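Local coordinates for protein FOKI restriction endonuclease (Planomicrobium okeanokoites, PDB 2FOK) that recognises a specific DNA sequence and cleaves the DNA at a distance from it, as a type IIS restriction endonuclease using metal-ion catalysis, at residues 526-529 and 530-534; 566-569 and 570-574. One frame throughout, in Å; residues are numbered along the deposited sequence.

Interaction 1: 526-529 and 530-534; sequences GNYK and AQLTR
The phenol ring of Tyr528 meets Leu532 at its edge, near the ring plane, where CD1 lies 4.1 Å from Leu532 CD2; Arg534 presents the edge of its guanidinium to Gln531 OE1. Both pairs belong to the first turns of helix 528-539, the helix of a beta-alpha-beta unit between strands 515-521 and 542-547 in the PD-(D/E)XK-type cleavage domain.

The tyrosine adopts chi1 58°, which sets CG between its own backbone N and carbonyl carbon and lays the ring alongside the first turn, where its edge can reach a residue one turn on. The same two side chains touch Val545 of strand 542-547 and Leu477, so this apolar i to i+4 pair marks the side of the helix that faces the sheet.

On another side, Gln531 bends at chi2 (-62°), and Arg534 NH2 donates to its OE1 at 3.2 Å. The bond is nearly straight (164°) and OE1 lies close to the guanidinium plane, although the donor is tilted from the amide carbonyl plane. Both residues also pack on Ile479 of helix 479-494.

Backbone bonds establish the helical register: Leu532 N reaches Tyr528 O at 3.2 Å, and Thr533 N reaches Lys529 O at 2.8 Å. Before them, Ala530 N makes a weak bond to Asn527 O. The polar end of Lys529 is held by Asn574. Thr533 OG1, set beside its own backbone N, comes within 3.2 Å of Lys529 O, the carbonyl already held by Thr533 N.

Interaction 2: 566-569 and 570-574; sequences EEVR and RKFNN
Helix 565-569 ends in a type I beta turn from Arg569 to Phe572, evidenced by a weak, 3.4 Å bond from Phe572 N to Arg569 O, while Lys571 N donates to Val568 O at 2.6 Å from well above the carbonyl plane. This helix exit in the cleavage domain leads into the short edge strand 575-576.

A salt-bridge network joins Glu566, Arg569 and Arg570. Arg569 NH1 lies 2.6 Å from Glu566 OE2 and also donates to OE1 at 3.1 Å, on its syn side, with OE1 in the guanidinium plane. Arg570 completes the network through a long 3.6 Å salt bridge from NE to Glu566 OE2, with the carboxylate and guanidinium planes 60° apart. One carboxylate thus faces two arginines, an arrangement likely to support its negative charge; Arg569 NE has a second acidic partner in Glu514.

Arg570 CG lies beside its own backbone N (chi1 -41°), and the chain runs back along the helix until Glu567 CA sits over one guanidinium face. On the buried side, Val568 and Phe572 lie side by side, CG1 to CE1 4.0 Å, and Phe572 continues onto Leu518 and Ala544 of the sheet. At the ring edge, Phe572 CD1 comes to 3.5 Å from Arg569 O, the carbonyl that also accepts a bond from a water.

Overall arrangement
Within the cleavage domain, followed from its N-terminal side, strand 515-521 leads into helix 528-539. Interaction 1 forms the opening turns of that helix, and strand 542-547 follows. After helix 548-560, interaction 2 forms the exit of helix 565-569 on the way to edge strand 575-576. Each contact is local to a continuous stretch, so neither encloses a long loop; they occur in series, neither nesting nor crossing. Their centres are about 17 Å apart, yet they touch: Lys529 NZ lies 3.1 Å from Asn574 O, a probable hydrogen bond, and Leu532 CD2 packs 3.8 Å from Asn574 C. Asn574 also bonds to Gly543, linking the end of 570-574 to strand 542-547.

Interaction 1: 526-529 and 530-534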
loop_
_atom_site.group_PDB
_atom_site.type_symbol
_atom_site.label_atom_id
_atom_site.label_comp_id
_atom_site.label_asym_id
_atom_site.label_seq_id
_atom_site.Cartn_x
_atom_site.Cartn_y
_atom_site.Cartn_z
ATOM N N GLY A 526 4.696 -30.723 0.358
ATOM C CA GLY A 526 3.927 -31.730 -0.354
ATOM C C GLY A 526 4.701 -32.412 -1.466
ATOM O O GLY A 526 5.939 -32.375 -1.489
ATOM N N ASN A 527 3.986 -33.037 -2.396
ATOM C CA ASN A 527 4.660 -33.726 -3.494
ATOM C C ASN A 527 4.802 -32.869 -4.748
ATOM O O ASN A 527 4.473 -33.302 -5.852
ATOM C CB ASN A 527 3.940 -35.038 -3.831
ATOM C CG ASN A 527 4.867 -36.067 -4.480
ATOM O OD1 ASN A 527 4.467 -37.207 -4.736
ATOM N ND2 ASN A 527 6.115 -35.665 -4.750
ATOM N N TYR A 528 5.308 -31.653 -4.572
ATOM C CA TYR A 528 5.503 -30.747 -5.693
ATOM C C TYR A 528 6.543 -31.347 -6.655
ATOM O O TYR A 528 6.489 -31.119 -7.867
ATOM C CB TYR A 528 5.985 -29.378 -5.185
ATOM C CG TYR A 528 7.264 -29.460 -4.380
ATOM C CD1 TYR A 528 8.507 -29.615 -5.012
ATOM C CD2 TYR A 528 7.237 -29.411 -2.992
ATOM C CE1 TYR A 528 9.676 -29.723 -4.279
ATOM C CE2 TYR A 528 8.410 -29.515 -2.247
ATOM C CZ TYR A 528 9.624 -29.673 -2.893
ATOM O OH TYR A 528 10.789 -29.779 -2.150
ATOM N N LYS A 529 7.479 -32.118 -6.107
ATOM C CA LYS A 529 8.531 -32.741 -6.901
ATOM C C LYS A 529 7.969 -33.665 -7.986
ATOM O O LYS A 529 8.435 -33.646 -9.125
ATOM C CB LYS A 529 9.484 -33.530 -5.997
ATOM C CG LYS A 529 10.937 -33.571 -6.474
ATOM C CD LYS A 529 11.781 -34.497 -5.582
ATOM C CE LYS A 529 13.116 -34.894 -6.236
ATOM N NZ LYS A 529 13.117 -34.706 -7.719
ATOM N N ALA A 530 6.971 -34.467 -7.630
ATOM C CA ALA A 530 6.355 -35.385 -8.576
ATOM C C ALA A 530 5.827 -34.618 -9.780
ATOM O O ALA A 530 5.783 -35.151 -10.890
ATOM C CB ALA A 530 5.228 -36.148 -7.903
ATOM N N GLN A 531 5.424 -33.368 -9.557
ATOM C CA GLN A 531 4.917 -32.512 -10.633
ATOM C C GLN A 531 6.069 -32.111 -11.536
ATOM O O GLN A 531 5.936 -32.085 -12.758
ATOM C CB GLN A 531 4.267 -31.246 -10.056
ATOM C CG GLN A 531 2.910 -31.470 -9.392
ATOM C CD GLN A 531 1.876 -32.000 -10.355
ATOM O OE1 GLN A 531 1.570 -31.365 -11.357
ATOM N NE2 GLN A 531 1.324 -33.166 -10.055
ATOM N N LEU A 532 7.200 -31.788 -10.917
ATOM C CA LEU A 532 8.417 -31.385 -11.628
ATOM C C LEU A 532 8.948 -32.555 -12.449
ATOM O O LEU A 532 9.389 -32.384 -13.586
ATOM C CB LEU A 532 9.489 -30.943 -10.620
ATOM C CG LEU A 532 9.734 -29.473 -10.262
ATOM C CD1 LEU A 532 8.546 -28.595 -10.607
ATOM C CD2 LEU A 532 10.067 -29.395 -8.782
ATOM N N THR A 533 8.903 -33.750 -11.867
ATOM C CA THR A 533 9.390 -34.947 -12.557
ATOM C C THR A 533 8.564 -35.224 -13.815
ATOM O O THR A 533 9.097 -35.627 -14.853
ATOM C CB THR A 533 9.325 -36.170 -11.622
ATOM O OG1 THR A 533 10.224 -35.963 -10.530
ATOM C CG2 THR A 533 9.724 -37.447 -12.351
ATOM N N ARG A 534 7.261 -34.989 -13.714
ATOM C CA ARG A 534 6.352 -35.213 -14.823
ATOM C C ARG A 534 6.505 -34.180 -15.931
ATOM O O ARG A 534 6.478 -34.524 -17.107
ATOM C CB ARG A 534 4.909 -35.220 -14.312
ATOM C CG ARG A 534 3.858 -35.449 -15.377
ATOM C CD ARG A 534 2.482 -35.515 -14.750
ATOM N NE ARG A 534 2.017 -34.226 -14.239
ATOM C CZ ARG A 534 1.611 -33.210 -14.999
ATOM N NH1 ARG A 534 1.611 -33.322 -16.316
ATOM N NH2 ARG A 534 1.184 -32.078 -14.442
#

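Interaction 2: 566-569 and 570-574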
loop_
_atom_site.group_PDB
_atom_site.type_symbol
_atom_site.label_atom_id
_atom_site.label_comp_id
_atom_site.label_asym_id
_atom_site.label_seq_id
_atom_site.Cartn_x
_atom_site.Cartn_y
_atom_site.Cartn_z
ATOM N N GLU A 566 25.493 -18.587 -14.048
ATOM C CA GLU A 566 25.776 -19.909 -14.631
ATOM C C GLU A 566 25.647 -20.958 -13.534
ATOM O O GLU A 566 25.472 -22.150 -13.802
ATOM C CB GLU A 566 27.190 -19.957 -15.224
ATOM C CG GLU A 566 27.803 -21.372 -15.352
ATOM C CD GLU A 566 27.191 -22.217 -16.467
ATOM O OE1 GLU A 566 26.372 -21.697 -17.254
ATOM O OE2 GLU A 566 27.532 -23.410 -16.559
ATOM N N GLU A 567 25.743 -20.500 -12.291
ATOM C CA GLU A 567 25.618 -21.381 -11.151
ATOM C C GLU A 567 24.145 -21.609 -10.859
ATOM O O GLU A 567 23.769 -22.654 -10.341
ATOM C CB GLU A 567 26.334 -20.778 -9.957
ATOM C CG GLU A 567 27.840 -20.732 -10.165
ATOM C CD GLU A 567 28.597 -20.367 -8.916
ATOM O OE1 GLU A 567 28.357 -19.272 -8.373
ATOM O OE2 GLU A 567 29.432 -21.180 -8.477
ATOM N N VAL A 568 23.319 -20.626 -11.221
ATOM C CA VAL A 568 21.866 -20.692 -11.044
ATOM C C VAL A 568 21.344 -21.712 -12.060
ATOM O O VAL A 568 20.537 -22.582 -11.734
ATOM C CB VAL A 568 21.201 -19.313 -11.326
ATOM C CG1 VAL A 568 19.683 -19.458 -11.413
ATOM C CG2 VAL A 568 21.562 -18.327 -10.232
ATOM N N ARG A 569 21.823 -21.586 -13.296
ATOM C CA ARG A 569 21.461 -22.482 -14.391
ATOM C C ARG A 569 21.460 -23.916 -13.887
ATOM O O ARG A 569 20.478 -24.633 -14.040
ATOM C CB ARG A 569 22.481 -22.343 -15.527
ATOM C CG ARG A 569 22.010 -22.836 -16.889
ATOM C CD ARG A 569 23.199 -23.180 -17.798
ATOM N NE ARG A 569 23.345 -24.627 -17.958
ATOM C CZ ARG A 569 24.505 -25.277 -17.991
ATOM N NH1 ARG A 569 25.649 -24.622 -17.875
ATOM N NH2 ARG A 569 24.518 -26.592 -18.117
ATOM N N ARG A 570 22.571 -24.319 -13.275
ATOM C CA ARG A 570 22.729 -25.674 -12.756
ATOM C C ARG A 570 21.869 -25.986 -11.539
ATOM O O ARG A 570 21.883 -27.112 -11.045
ATOM C CB ARG A 570 24.199 -25.942 -12.396
ATOM C CG ARG A 570 25.223 -25.390 -13.377
ATOM C CD ARG A 570 26.639 -25.729 -12.906
ATOM N NE ARG A 570 27.598 -24.646 -13.148
ATOM C CZ ARG A 570 28.438 -24.148 -12.237
ATOM N NH1 ARG A 570 28.456 -24.628 -10.995
ATOM N NH2 ARG A 570 29.268 -23.163 -12.569
ATOM N N LYS A 571 21.132 -24.999 -11.047
ATOM C CA LYS A 571 20.294 -25.212 -9.873
ATOM C C LYS A 571 18.996 -25.909 -10.242
ATOM O O LYS A 571 18.395 -26.604 -9.422
ATOM C CB LYS A 571 19.991 -23.882 -9.177
ATOM C CG LYS A 571 21.118 -23.371 -8.311
ATOM C CD LYS A 571 21.697 -24.469 -7.439
ATOM C CE LYS A 571 22.595 -23.882 -6.371
ATOM N NZ LYS A 571 22.057 -24.140 -5.000
ATOM N N PHE A 572 18.565 -25.709 -11.482
ATOM C CA PHE A 572 17.353 -26.344 -11.973
ATOM C C PHE A 572 17.622 -27.842 -12.105
ATOM O O PHE A 572 18.134 -28.322 -13.113
ATOM C CB PHE A 572 16.963 -25.711 -13.297
ATOM C CG PHE A 572 16.488 -24.287 -13.150
ATOM C CD1 PHE A 572 17.398 -23.231 -13.165
ATOM C CD2 PHE A 572 15.132 -24.001 -12.966
ATOM C CE1 PHE A 572 16.964 -21.904 -12.997
ATOM C CE2 PHE A 572 14.685 -22.684 -12.800
ATOM C CZ PHE A 572 15.604 -21.634 -12.814
ATOM N N ASN A 573 17.282 -28.568 -11.052
ATOM C CA ASN A 573 17.505 -30.002 -10.999
ATOM C C ASN A 573 16.196 -30.779 -10.839
ATOM O O ASN A 573 16.207 -31.965 -10.514
ATOM C CB ASN A 573 18.447 -30.312 -9.831
ATOM C CG ASN A 573 19.081 -31.671 -9.942
ATOM O OD1 ASN A 573 19.150 -32.247 -11.029
ATOM N ND2 ASN A 573 19.548 -32.204 -8.815
ATOM N N ASN A 574 15.077 -30.099 -11.074
ATOM C CA ASN A 574 13.752 -30.695 -10.946
ATOM C C ASN A 574 13.425 -30.961 -9.462
ATOM O O ASN A 574 12.844 -31.983 -9.097
ATOM C CB ASN A 574 13.660 -31.986 -11.780
ATOM C CG ASN A 574 13.908 -31.748 -13.270
ATOM O OD1 ASN A 574 13.240 -30.923 -13.900
ATOM N ND2 ASN A 574 14.865 -32.474 -13.837
HETATM O O HOH W 1 20.091 -27.118 -15.694
#